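Long-range contacts in predicted metal-dependent phosphohydrolase (PDB 3KH1), which is predicted to be a metal-dependent phosphohydrolase of the HD-domain family and probably acts on nucleotides as a 5'-deoxynucleotidase: residues Ala42-His47 and Leu73-Val78; Tyr58-Val63 and Asp133-Asp138; Glu79-Asp84 and Ala104-Gly109. One frame throughout, in Å; residues are numbered along the deposited sequence.

Interaction 1 (Ala42-His47 and Leu73-Val78); sequences AEHSWH and LIHDIV
Ser45 turns OG away from its carbonyl carbon to lie beside the backbone N (chi1 -76°), while His75 sets its ring between its own N and carbonyl carbon (chi1 86°), and the two side chains meet with Ser45 OG 3.1 Å from His75 CE1. The pair sits in the signature of the HD fold: His44 lies on helix 41-54, and the adjacent His75 and Asp76 follow helix 65-74, matching the sequence pattern that names the family. The serine hydroxyl approaches the His75 ring obliquely. His44 comes edge to edge with that ring, His44 CD2 lying 4.2 Å from His75 CE1. Both imidazoles are positioned from outside this contact: His44 NE2 by Asp141 and His44 ND1 by Glu39, His75 ND1 by the carbonyl of Leu72. Ser45 OG is also hydrogen-bonded to Leu72 O, and Leu73 O to Trp46 NE1 of the second subunit. Leu73 CD2 packs at 4.2 Å against Ser45 O. A calcium ion is bound about 8 Å from the His44 side chain. All the touching residues are buried, and two ordered waters bridge the segments. One accepts from Ser45 OG and donates to Asp76 OD2, lying in the plane of the His44 ring at its edge. The second donates to Ser45 OG (2.8 Å from the water) and to Leu73 O (2.9 Å), and accepts from the backbone N of Asp76 at 2.8 Å.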
ATOM      1  N   ALA A  42      -3.636  -0.437   6.197  1.00  8.11           N
ATOM      2  CA  ALA A  42      -2.706   0.125   5.194  1.00  9.36           C
ATOM      3  C   ALA A  42      -1.837  -0.987   4.636  1.00  8.13           C
ATOM      4  O   ALA A  42      -1.671  -1.098   3.424  1.00  9.48           O
ATOM      5  CB  ALA A  42      -1.850   1.250   5.808  1.00  9.56           C
ATOM      6  N   GLU A  43      -1.260  -1.820   5.498  1.00  9.32           N
ATOM      7  CA  GLU A  43      -0.377  -2.884   4.988  1.00  9.07           C
ATOM      8  C   GLU A  43      -1.196  -3.957   4.260  1.00  9.23           C
ATOM      9  O   GLU A  43      -0.703  -4.534   3.309  1.00  8.44           O
ATOM     10  CB  GLU A  43       0.491  -3.436   6.034  1.00 13.34           C
ATOM     11  CG  GLU A  43      -0.226  -4.128   7.030  1.00 11.09           C
ATOM     12  CD  GLU A  43       0.607  -4.382   8.399  1.00 12.99           C
ATOM     13  OE1 GLU A  43       1.780  -3.989   8.602  1.00 15.90           O
ATOM     14  OE2 GLU A  43      -0.008  -4.951   9.231  1.00 10.54           O
ATOM     15  N   HIS A  44      -2.476  -4.136   4.617  1.00  8.76           N
ATOM     16  CA  HIS A  44      -3.376  -5.032   3.871  1.00  8.83           C
ATOM     17  C   HIS A  44      -3.581  -4.513   2.460  1.00  9.02           C
ATOM     18  O   HIS A  44      -3.442  -5.291   1.499  1.00  8.64           O
ATOM     19  CB  HIS A  44      -4.726  -5.163   4.598  1.00  8.86           C
ATOM     20  CG  HIS A  44      -5.707  -6.037   3.892  1.00  8.79           C
ATOM     21  ND1 HIS A  44      -5.644  -7.419   3.961  1.00 10.33           N
ATOM     22  CD2 HIS A  44      -6.720  -5.748   3.032  1.00 10.45           C
ATOM     23  CE1 HIS A  44      -6.635  -7.926   3.242  1.00 11.00           C
ATOM     24  NE2 HIS A  44      -7.263  -6.944   2.633  1.00 10.98           N
ATOM     25  N   SER A  45      -3.880  -3.210   2.323  1.00  8.19           N
ATOM     26  CA  SER A  45      -4.093  -2.632   1.008  1.00  8.03           C
ATOM     27  C   SER A  45      -2.778  -2.686   0.193  1.00  8.28           C
ATOM     28  O   SER A  45      -2.839  -2.922  -1.022  1.00  8.10           O
ATOM     29  CB  SER A  45      -4.655  -1.224   1.103  1.00  8.99           C
ATOM     30  OG  SER A  45      -6.039  -1.286   1.435  1.00 11.81           O
ATOM     31  N   TRP A  46      -1.617  -2.420   0.803  1.00  8.27           N
ATOM     32  CA  TRP A  46      -0.348  -2.641   0.100  1.00  8.50           C
ATOM     33  C   TRP A  46      -0.312  -4.041  -0.498  1.00  8.53           C
ATOM     34  O   TRP A  46       0.037  -4.221  -1.664  1.00  8.99           O
ATOM     35  CB  TRP A  46       0.855  -2.467   1.068  1.00  8.43           C
ATOM     36  CG  TRP A  46       2.124  -2.993   0.446  1.00  8.32           C
ATOM     37  CD1 TRP A  46       2.871  -2.355  -0.465  1.00  9.16           C
ATOM     38  CD2 TRP A  46       2.723  -4.261   0.683  1.00  8.32           C
ATOM     39  NE1 TRP A  46       3.892  -3.138  -0.868  1.00  8.68           N
ATOM     40  CE2 TRP A  46       3.833  -4.329  -0.164  1.00  8.46           C
ATOM     41  CE3 TRP A  46       2.423  -5.323   1.521  1.00  9.29           C
ATOM     42  CZ2 TRP A  46       4.649  -5.445  -0.243  1.00  9.36           C
ATOM     43  CZ3 TRP A  46       3.278  -6.439   1.485  1.00  8.99           C
ATOM     44  CH2 TRP A  46       4.367  -6.491   0.600  1.00  9.81           C
ATOM     45  N   HIS A  47      -0.622  -5.026   0.304  1.00  8.39           N
ATOM     46  CA  HIS A  47      -0.451  -6.398  -0.098  1.00  8.62           C
ATOM     47  C   HIS A  47      -1.355  -6.782  -1.231  1.00  8.44           C
ATOM     48  O   HIS A  47      -0.916  -7.367  -2.226  1.00  8.58           O
ATOM     49  CB  HIS A  47      -0.710  -7.291   1.113  1.00  8.77           C
ATOM     50  CG  HIS A  47      -0.038  -8.632   1.070  1.00  9.24           C
ATOM     51  ND1 HIS A  47      -0.134  -9.512   2.119  1.00  9.72           N
ATOM     52  CD2 HIS A  47       0.713  -9.247   0.122  1.00  9.99           C
ATOM     53  CE1 HIS A  47       0.572 -10.598   1.834  1.00  9.87           C
ATOM     54  NE2 HIS A  47       1.114 -10.464   0.642  1.00  9.86           N
ATOM     55  N   LEU A  73      -5.964   0.422  -3.248  1.00  9.08           N
ATOM     56  CA  LEU A  73      -5.223   1.336  -2.367  1.00  9.35           C
ATOM     57  C   LEU A  73      -6.200   2.207  -1.566  1.00  9.15           C
ATOM     58  O   LEU A  73      -5.917   2.565  -0.431  1.00  9.55           O
ATOM     59  CB  LEU A  73      -4.275   2.215  -3.129  1.00  9.32           C
ATOM     60  CG  LEU A  73      -3.100   1.449  -3.789  1.00  9.28           C
ATOM     61  CD1 LEU A  73      -2.330   2.391  -4.724  1.00 10.75           C
ATOM     62  CD2 LEU A  73      -2.134   0.892  -2.700  1.00 10.08           C
ATOM     63  N   ILE A  74      -7.363   2.543  -2.132  1.00  9.50           N
ATOM     64  CA  ILE A  74      -8.279   3.459  -1.435  1.00 10.17           C
ATOM     65  C   ILE A  74      -9.471   2.770  -0.774  1.00 10.78           C
ATOM     66  O   ILE A  74     -10.252   3.432  -0.088  1.00 11.12           O
ATOM     67  CB  ILE A  74      -8.734   4.641  -2.339  1.00 11.01           C
ATOM     68  CG1 ILE A  74      -9.541   4.210  -3.562  1.00 11.55           C
ATOM     69  CG2 ILE A  74      -7.508   5.417  -2.768  1.00 12.93           C
ATOM     70  CD1 ILE A  74     -11.039   3.924  -3.307  1.00 13.93           C
ATOM     71  N   HIS A  75      -9.657   1.460  -0.994  1.00 10.45           N
ATOM     72  CA  HIS A  75     -10.898   0.785  -0.635  1.00 11.28           C
ATOM     73  C   HIS A  75     -11.245   0.784   0.841  1.00 10.70           C
ATOM     74  O   HIS A  75     -12.414   0.659   1.158  1.00 12.04           O
ATOM     75  CB  HIS A  75     -10.960  -0.679  -1.193  1.00 11.35           C
ATOM     76  CG  HIS A  75     -10.317  -1.694  -0.298  1.00 11.87           C
ATOM     77  ND1 HIS A  75      -8.938  -1.868  -0.196  1.00 11.40           N
ATOM     78  CD2 HIS A  75     -10.876  -2.559   0.591  1.00 11.98           C
ATOM     79  CE1 HIS A  75      -8.688  -2.809   0.713  1.00 12.17           C
ATOM     80  NE2 HIS A  75      -9.851  -3.260   1.185  1.00 11.82           N
ATOM     81  N   ASP A  76     -10.236   0.888   1.703  1.00 10.79           N
ATOM     82  CA  ASP A  76     -10.443   0.912   3.132  1.00 10.10           C
ATOM     83  C   ASP A  76     -10.253   2.268   3.790  1.00 10.58           C
ATOM     84  O   ASP A  76     -10.360   2.395   5.013  1.00 11.62           O
ATOM     85  CB  ASP A  76      -9.572  -0.126   3.855  1.00 10.31           C
ATOM     86  CG  ASP A  76     -10.254  -1.481   3.984  1.00 10.98           C
ATOM     87  OD1 ASP A  76     -11.500  -1.552   3.848  1.00 12.38           O
ATOM     88  OD2 ASP A  76      -9.509  -2.429   4.300  1.00 12.01           O
ATOM     89  N   ILE A  77     -10.072   3.319   3.023  1.00 10.87           N
ATOM     90  CA  ILE A  77      -9.933   4.650   3.637  1.00 11.38           C
ATOM     91  C   ILE A  77     -11.089   5.002   4.559  1.00 12.20           C
ATOM     92  O   ILE A  77     -10.865   5.599   5.636  1.00 12.78           O
ATOM     93  CB  ILE A  77      -9.628   5.718   2.579  1.00 13.07           C
ATOM     94  CG1 ILE A  77      -8.140   5.551   2.106  1.00 14.07           C
ATOM     95  CG2 ILE A  77      -9.956   7.138   3.106  1.00 13.95           C
ATOM     96  CD1 ILE A  77      -7.775   6.380   0.869  1.00 16.36           C
ATOM     97  N   VAL A  78     -12.313   4.609   4.182  1.00 12.41           N
ATOM     98  CA  VAL A  78     -13.434   4.874   5.078  1.00 13.06           C
ATOM     99  C   VAL A  78     -13.284   4.291   6.484  1.00 12.96           C
ATOM    100  O   VAL A  78     -13.877   4.824   7.456  1.00 14.41           O
ATOM    101  CB  VAL A  78     -14.791   4.392   4.494  1.00 13.43           C
ATOM    102  CG1 VAL A  78     -15.173   5.278   3.269  1.00 14.98           C
ATOM    103  CG2 VAL A  78     -14.788   2.862   4.188  1.00 14.69           C
TER
HETATM  104  O   HOH W   1      -7.005  -2.634   3.469  1.00 11.08           O
HETATM  105  O   HOH W   2      -7.417   1.105   1.512  1.00 11.09           O

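Interaction 2 (Tyr58-Val63 and Asp133-Asp138); sequences YADEAV and DARFAD
Ala59 sets its methyl squarely over one face of the Phe136 ring: CB stands 3.4 Å from the ring centroid and 5° off the ring normal, a nearly axial CH-pi contact. All six ring carbons lie at similar distances from that one methyl. In Phe136, CG anti to the backbone N (chi1 -169°) sends the ring out from helix 132-151 toward the loop, and the turn about chi2 brings a face under Ala59. Beside it, in one of two conformers of Val63, CG2 of the valine reaches the stem of the phenylalanine, 4.1 Å from Phe136 CB. An alanine in place of Phe136 would probably open a gap beneath the Ala59 methyl and let the loop shift against the helix.

Val63 and Asp133 run alongside each other, pointing opposite ways. Asp133 OD1 lies 3.3 Å from Val63 CA and, in that same conformer, 3.4 Å from Val63 CG1. Each carboxylate oxygen has its own partner: OD1 takes a hydrogen bond from Gln64 N, OD2 a salt bridge from Arg67, which fastens the start of helix 65-74 to the first turn of helix 132-151. At the solvent side, Asp60 comes to the edge of the Arg135 guanidinium, near its plane, with the two flat groups 51° apart. Asp60 OD2 to Arg135 NH1 is a long, doubtful salt bridge of 3.9 Å, seen in one of two conformers of Asp60; Arg135 NE is hydrogen-bonded to the carbonyl of Glu130.

The loop thus joins helices 41-54 and 65-74 across the side of helix 132-151: Ile65 also packs on Phe136, while Tyr58 rests on helix 179-195 and its OH is hydrogen-bonded to Gln13 of the second subunit.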
ATOM      1  N   TYR A  58      -4.491 -13.509 -14.418  1.00 16.38           N
ATOM      2  CA  TYR A  58      -5.679 -14.293 -14.045  1.00 16.78           C
ATOM      3  C   TYR A  58      -6.996 -13.467 -14.150  1.00 17.95           C
ATOM      4  O   TYR A  58      -8.060 -14.061 -13.948  1.00 20.99           O
ATOM      5  CB  TYR A  58      -5.489 -14.938 -12.648  1.00 17.28           C
ATOM      6  CG  TYR A  58      -4.215 -15.771 -12.594  1.00 15.29           C
ATOM      7  CD1 TYR A  58      -4.076 -16.952 -13.346  1.00 16.66           C
ATOM      8  CD2 TYR A  58      -3.112 -15.346 -11.871  1.00 16.35           C
ATOM      9  CE1 TYR A  58      -2.899 -17.676 -13.363  1.00 17.13           C
ATOM     10  CE2 TYR A  58      -1.911 -16.065 -11.898  1.00 14.97           C
ATOM     11  CZ  TYR A  58      -1.827 -17.226 -12.621  1.00 16.90           C
ATOM     12  OH  TYR A  58      -0.695 -17.965 -12.689  1.00 17.09           O
ATOM     13  N   ALA A  59      -6.895 -12.166 -14.480  1.00 18.25           N
ATOM     14  CA  ALA A  59      -8.040 -11.177 -14.633  1.00 19.13           C
ATOM     15  C   ALA A  59      -8.665 -11.262 -16.004  1.00 21.23           C
ATOM     16  O   ALA A  59      -7.978 -11.597 -16.990  1.00 22.52           O
ATOM     17  CB  ALA A  59      -7.586  -9.693 -14.348  1.00 19.37           C
ATOM     18  N   ASP A  60      -9.956 -10.955 -16.059  1.00 22.65           N
ATOM     19  CA  ASP A  60     -10.648 -10.900 -17.344  0.50 23.82           C
ATOM     20  C   ASP A  60     -10.007  -9.806 -18.186  1.00 24.18           C
ATOM     21  O   ASP A  60      -9.455  -8.842 -17.648  1.00 23.87           O
ATOM     22  CB  ASP A  60     -12.147 -10.627 -17.181  0.50 24.38           C
ATOM     23  CG  ASP A  60     -12.896 -11.804 -16.610  0.50 26.01           C
ATOM     24  OD1 ASP A  60     -12.312 -12.913 -16.543  0.50 29.60           O
ATOM     25  OD2 ASP A  60     -14.086 -11.628 -16.253  0.50 29.08           O
ATOM     26  N   GLU A  61     -10.066  -9.975 -19.519  1.00 25.64           N
ATOM     27  CA  GLU A  61      -9.464  -9.016 -20.475  1.00 26.32           C
ATOM     28  C   GLU A  61      -9.888  -7.553 -20.235  1.00 26.33           C
ATOM     29  O   GLU A  61      -9.074  -6.613 -20.426  1.00 27.20           O
ATOM     30  CB  GLU A  61      -9.757  -9.446 -21.933  1.00 27.77           C
ATOM     31  N   ALA A  62     -11.138  -7.367 -19.810  1.00 25.14           N
ATOM     32  CA  ALA A  62     -11.707  -6.040 -19.665  1.00 24.48           C
ATOM     33  C   ALA A  62     -11.136  -5.332 -18.412  1.00 22.13           C
ATOM     34  O   ALA A  62     -11.312  -4.093 -18.300  1.00 22.62           O
ATOM     35  CB  ALA A  62     -13.300  -6.080 -19.611  1.00 25.23           C
ATOM     36  N   VAL A  63     -10.415  -6.021 -17.514  1.00 19.07           N
ATOM     37  CA  VAL A  63      -9.909  -5.349 -16.312  0.50 16.50           C
ATOM     38  C   VAL A  63      -8.730  -4.398 -16.612  1.00 14.78           C
ATOM     39  O   VAL A  63      -7.830  -4.735 -17.390  1.00 16.11           O
ATOM     40  CB  VAL A  63      -9.564  -6.362 -15.229  0.50 15.95           C
ATOM     41  CG1 VAL A  63      -8.808  -5.718 -14.106  0.50 13.76           C
ATOM     42  CG2 VAL A  63     -10.857  -6.991 -14.686  0.50 15.84           C
ATOM     43  N   ASP A 133     -13.546  -4.488 -12.939  1.00 13.64           N
ATOM     44  CA  ASP A 133     -12.492  -4.089 -12.040  1.00 13.27           C
ATOM     45  C   ASP A 133     -12.826  -4.432 -10.580  1.00 12.42           C
ATOM     46  O   ASP A 133     -11.965  -4.888  -9.828  1.00 12.28           O
ATOM     47  CB  ASP A 133     -12.205  -2.581 -12.168  1.00 12.77           C
ATOM     48  CG  ASP A 133     -11.464  -2.211 -13.466  1.00 15.01           C
ATOM     49  OD1 ASP A 133     -10.971  -3.085 -14.220  1.00 15.37           O
ATOM     50  OD2 ASP A 133     -11.418  -0.978 -13.670  1.00 15.00           O
ATOM     51  N   ALA A 134     -14.056  -4.143 -10.152  1.00 12.99           N
ATOM     52  CA  ALA A 134     -14.447  -4.387  -8.777  1.00 12.45           C
ATOM     53  C   ALA A 134     -14.453  -5.877  -8.451  1.00 12.31           C
ATOM     54  O   ALA A 134     -14.092  -6.242  -7.333  1.00 11.95           O
ATOM     55  CB  ALA A 134     -15.829  -3.734  -8.470  1.00 13.71           C
ATOM     56  N   ARG A 135     -14.861  -6.729  -9.385  1.00 12.42           N
ATOM     57  CA  ARG A 135     -14.861  -8.149  -9.150  1.00 13.07           C
ATOM     58  C   ARG A 135     -13.449  -8.700  -8.977  1.00 12.55           C
ATOM     59  O   ARG A 135     -13.205  -9.543  -8.106  1.00 12.24           O
ATOM     60  CB  ARG A 135     -15.597  -8.948 -10.228  1.00 14.33           C
ATOM     61  CG  ARG A 135     -17.108  -8.810 -10.126  1.00 16.73           C
ATOM     62  CD  ARG A 135     -17.849  -9.669 -11.119  1.00 22.62           C
ATOM     63  NE  ARG A 135     -18.076  -8.921 -12.322  1.00 29.59           N
ATOM     64  CZ  ARG A 135     -17.440  -9.074 -13.473  1.00 32.41           C
ATOM     65  NH1 ARG A 135     -16.438  -9.955 -13.622  1.00 34.70           N
ATOM     66  NH2 ARG A 135     -17.798  -8.292 -14.491  1.00 32.05           N
ATOM     67  N   PHE A 136     -12.504  -8.216  -9.779  1.00 12.27           N
ATOM     68  CA  PHE A 136     -11.125  -8.696  -9.640  1.00 12.03           C
ATOM     69  C   PHE A 136     -10.522  -8.162  -8.332  1.00 10.87           C
ATOM     70  O   PHE A 136      -9.902  -8.889  -7.599  1.00 11.47           O
ATOM     71  CB  PHE A 136     -10.294  -8.340 -10.866  1.00 12.32           C
ATOM     72  CG  PHE A 136      -8.975  -9.032 -10.900  1.00 13.20           C
ATOM     73  CD1 PHE A 136      -8.894 -10.414 -11.011  1.00 14.57           C
ATOM     74  CD2 PHE A 136      -7.781  -8.298 -10.830  1.00 12.89           C
ATOM     75  CE1 PHE A 136      -7.673 -11.023 -11.007  1.00 15.71           C
ATOM     76  CE2 PHE A 136      -6.530  -8.933 -10.844  1.00 14.01           C
ATOM     77  CZ  PHE A 136      -6.495 -10.274 -10.944  1.00 13.98           C
ATOM     78  N   ALA A 137     -10.776  -6.883  -8.031  1.00 11.28           N
ATOM     79  CA  ALA A 137     -10.326  -6.299  -6.760  1.00 11.20           C
ATOM     80  C   ALA A 137     -10.863  -7.089  -5.564  1.00 10.26           C
ATOM     81  O   ALA A 137     -10.116  -7.460  -4.636  1.00 11.20           O
ATOM     82  CB  ALA A 137     -10.803  -4.841  -6.668  1.00 10.52           C
ATOM     83  N   ASP A 138     -12.164  -7.374  -5.573  1.00 10.86           N
ATOM     84  CA  ASP A 138     -12.799  -8.078  -4.469  1.00 10.79           C
ATOM     85  C   ASP A 138     -12.261  -9.516  -4.346  1.00 10.79           C
ATOM     86  O   ASP A 138     -12.046 -10.015  -3.240  1.00 10.35           O
ATOM     87  CB  ASP A 138     -14.317  -8.104  -4.657  1.00 11.96           C
ATOM     88  CG  ASP A 138     -15.055  -8.638  -3.443  1.00 12.32           C
ATOM     89  OD1 ASP A 138     -14.986  -7.988  -2.375  1.00 14.09           O
ATOM     90  OD2 ASP A 138     -15.740  -9.682  -3.593  1.00 13.40           O
TER

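Interaction 3 (Glu79-Asp84 and Ala104-Gly109); sequences EIDAGD and AARLFG
Arg106 and Asp81 meet as two flat groups edge to edge: the carboxylate lies at the guanidinium's rim, near its plane, and the planes are only 21° apart. Leu107 CD1 lies over one face of the carboxylate, 4.0 Å from Asp81 CG. Ile80 CG2 also approaches the guanidinium near its plane, 4.2 Å from Arg106 NH2.

The grip is side-on, through NE and one terminal nitrogen. Arg106 NE donates to the syn lone pair of Asp81 OD2 at 2.7 Å, almost straight (173°). Arg106 NH2 gives the second bond, 2.8 Å to Asp81 OD1, met on the syn side but tilted somewhat out of the carboxylate plane. Two bonds side by side fix the rotation of both groups. The arginine chain runs extended through chi1 and chi2 and then bends at chi3 (80°), which turns the NE edge toward the aspartate. The two side chains cross at about a right angle. Arg106 NH2 also pairs with Glu19 of helix 8-19, and the guanidinium therefore bridges two acids, which probably balance its charge and hold its orientation.

Beneath the salt bridge the contact is apolar. Leu107 CD1 lies 3.9 Å from Ile80 CB; Leu107 also packs on Glu19, and Phe108 on Phe16 of helix 8-19 and on Tyr119 and Trp123 of helix 113-128. Asp81 and Arg106 themselves lie at the exposed surface.

The short helix 79-82, closed by Gly83 with its positive phi, follows the His-Asp pair of the HD signature closely along the chain. Its attachment to helix 96-108 by a bidentate Arg-Asp salt bridge over an Ile-Leu contact is interhelical packing within the all-helical HD domain.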
ATOM      1  N   GLU A  79     -12.494   3.227   6.631  1.00 12.05           N
ATOM      2  CA  GLU A  79     -12.292   2.612   7.944  1.00 12.35           C
ATOM      3  C   GLU A  79     -11.549   3.502   8.946  1.00 13.01           C
ATOM      4  O   GLU A  79     -11.579   3.232  10.143  1.00 13.59           O
ATOM      5  CB  GLU A  79     -11.658   1.208   7.818  1.00 12.43           C
ATOM      6  CG  GLU A  79     -12.521   0.263   6.926  1.00 12.88           C
ATOM      7  CD  GLU A  79     -12.286  -1.213   7.135  1.00 12.59           C
ATOM      8  OE1 GLU A  79     -11.285  -1.605   7.724  1.00 14.00           O
ATOM      9  OE2 GLU A  79     -13.191  -1.986   6.705  1.00 16.27           O
ATOM     10  N   ILE A  80     -10.849   4.536   8.481  1.00 12.63           N
ATOM     11  CA  ILE A  80     -10.257   5.527   9.389  1.00 13.20           C
ATOM     12  C   ILE A  80     -11.278   5.986  10.400  1.00 15.22           C
ATOM     13  O   ILE A  80     -10.939   6.141  11.573  1.00 16.48           O
ATOM     14  CB  ILE A  80      -9.620   6.706   8.628  1.00 13.23           C
ATOM     15  CG1 ILE A  80      -8.366   6.258   7.884  1.00 13.05           C
ATOM     16  CG2 ILE A  80      -9.340   7.888   9.549  1.00 14.93           C
ATOM     17  CD1 ILE A  80      -7.922   7.199   6.816  1.00 12.99           C
ATOM     18  N   ASP A  81     -12.498   6.288   9.941  1.00 15.95           N
ATOM     19  CA  ASP A  81     -13.567   6.711  10.819  1.00 17.19           C
ATOM     20  C   ASP A  81     -14.493   5.554  11.204  1.00 18.61           C
ATOM     21  O   ASP A  81     -15.041   5.542  12.320  1.00 20.40           O
ATOM     22  CB  ASP A  81     -14.430   7.813  10.172  1.00 19.41           C
ATOM     23  CG  ASP A  81     -13.722   9.159   9.997  1.00 19.28           C
ATOM     24  OD1 ASP A  81     -12.548   9.340  10.446  1.00 21.08           O
ATOM     25  OD2 ASP A  81     -14.449  10.061   9.447  1.00 21.42           O
ATOM     26  N   ALA A  82     -14.749   4.625  10.280  1.00 17.84           N
ATOM     27  CA  ALA A  82     -15.756   3.572  10.529  1.00 18.38           C
ATOM     28  C   ALA A  82     -15.216   2.353  11.270  1.00 18.06           C
ATOM     29  O   ALA A  82     -16.022   1.559  11.780  1.00 20.17           O
ATOM     30  CB  ALA A  82     -16.430   3.136   9.234  1.00 18.35           C
ATOM     31  N   GLY A  83     -13.896   2.183  11.319  1.00 16.83           N
ATOM     32  CA  GLY A  83     -13.270   0.987  11.887  1.00 16.45           C
ATOM     33  C   GLY A  83     -13.416  -0.209  10.971  1.00 16.35           C
ATOM     34  O   GLY A  83     -14.031  -0.148   9.916  1.00 16.62           O
ATOM     35  N   ASP A  84     -12.796  -1.298  11.362  1.00 16.88           N
ATOM     36  CA  ASP A  84     -12.885  -2.533  10.652  1.00 16.48           C
ATOM     37  C   ASP A  84     -14.030  -3.371  11.222  1.00 18.44           C
ATOM     38  O   ASP A  84     -14.328  -3.315  12.426  1.00 20.76           O
ATOM     39  CB  ASP A  84     -11.569  -3.301  10.814  1.00 16.80           C
ATOM     40  CG  ASP A  84     -11.577  -4.635  10.090  1.00 17.30           C
ATOM     41  OD1 ASP A  84     -11.659  -4.575   8.866  1.00 21.93           O
ATOM     42  OD2 ASP A  84     -11.501  -5.696  10.726  1.00 20.72           O
ATOM     43  N   ALA A 104     -16.818   8.380   4.274  1.00 19.88           N
ATOM     44  CA  ALA A 104     -16.517   8.748   2.889  1.00 20.63           C
ATOM     45  C   ALA A 104     -16.698  10.246   2.671  1.00 21.00           C
ATOM     46  O   ALA A 104     -15.833  10.913   2.089  1.00 20.49           O
ATOM     47  CB  ALA A 104     -17.347   7.971   1.943  1.00 21.52           C
ATOM     48  N   ALA A 105     -17.820  10.781   3.147  1.00 21.64           N
ATOM     49  CA  ALA A 105     -18.066  12.208   3.007  1.00 22.00           C
ATOM     50  C   ALA A 105     -16.981  13.095   3.648  1.00 22.63           C
ATOM     51  O   ALA A 105     -16.547  14.078   3.030  1.00 24.53           O
ATOM     52  CB  ALA A 105     -19.449  12.571   3.522  1.00 23.71           C
ATOM     53  N   ARG A 106     -16.513  12.742   4.842  1.00 21.41           N
ATOM     54  CA  ARG A 106     -15.530  13.547   5.535  1.00 21.72           C
ATOM     55  C   ARG A 106     -14.158  13.386   4.914  1.00 20.41           C
ATOM     56  O   ARG A 106     -13.436  14.363   4.691  1.00 21.18           O
ATOM     57  CB  ARG A 106     -15.442  13.184   7.015  1.00 22.16           C
ATOM     58  CG  ARG A 106     -14.503  14.109   7.783  1.00 22.55           C
ATOM     59  CD  ARG A 106     -14.302  13.662   9.205  1.00 23.45           C
ATOM     60  NE  ARG A 106     -13.337  12.561   9.339  1.00 22.53           N
ATOM     61  CZ  ARG A 106     -12.000  12.687   9.331  1.00 22.58           C
ATOM     62  NH1 ARG A 106     -11.399  13.868   9.167  1.00 24.88           N
ATOM     63  NH2 ARG A 106     -11.252  11.635   9.561  1.00 22.22           N
ATOM     64  N   LEU A 107     -13.775  12.129   4.655  1.00 17.81           N
ATOM     65  CA  LEU A 107     -12.423  11.829   4.223  1.00 16.39           C
ATOM     66  C   LEU A 107     -12.208  12.204   2.771  1.00 15.92           C
ATOM     67  O   LEU A 107     -11.279  12.969   2.473  1.00 16.16           O
ATOM     68  CB  LEU A 107     -12.095  10.353   4.489  1.00 16.00           C
ATOM     69  CG  LEU A 107     -11.859  10.071   6.004  1.00 15.96           C
ATOM     70  CD1 LEU A 107     -12.136   8.631   6.340  1.00 18.44           C
ATOM     71  CD2 LEU A 107     -10.456  10.558   6.397  1.00 18.13           C
ATOM     72  N   PHE A 108     -12.994  11.641   1.850  1.00 16.32           N
ATOM     73  CA  PHE A 108     -12.872  12.048   0.441  1.00 17.24           C
ATOM     74  C   PHE A 108     -13.192  13.540   0.274  1.00 17.77           C
ATOM     75  O   PHE A 108     -12.649  14.174  -0.624  1.00 18.13           O
ATOM     76  CB  PHE A 108     -13.720  11.157  -0.492  1.00 17.85           C
ATOM     77  CG  PHE A 108     -13.289   9.698  -0.459  1.00 16.77           C
ATOM     78  CD1 PHE A 108     -11.990   9.322  -0.785  1.00 15.83           C
ATOM     79  CD2 PHE A 108     -14.157   8.694  -0.061  1.00 17.49           C
ATOM     80  CE1 PHE A 108     -11.582   7.998  -0.728  1.00 15.40           C
ATOM     81  CE2 PHE A 108     -13.720   7.360  -0.011  1.00 17.55           C
ATOM     82  CZ  PHE A 108     -12.468   7.042  -0.341  1.00 14.50           C
ATOM     83  N   GLY A 109     -13.990  14.105   1.182  1.00 18.16           N
ATOM     84  CA  GLY A 109     -14.353  15.514   1.110  1.00 18.89           C
ATOM     85  C   GLY A 109     -13.165  16.427   1.351  1.00 18.90           C
ATOM     86  O   GLY A 109     -13.259  17.617   1.075  1.00 20.76           O
TER

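All three contacts belong to the HD domain, on a framework of helices. Interaction 1 is deepest, joining helices 41-54 and 65-74 at the signature residues. Interaction 3 comes later in the chain, with its centre about 12 Å away, and touches it directly: Ile77 O lies 3.4 Å from Leu107 CD1, and Val78 packs on Ala104 and Phe108. Interaction 2, like interaction 3, is more peripheral than interaction 1; its centre is about 17 Å from that of interaction 1 and about 25 Å from that of interaction 3, which is nested inside the loop it closes. The segments of interactions 1 and 2 alternate, so helix 65-74 is tied at its start to helix 132-151 and at its end to helix 41-54.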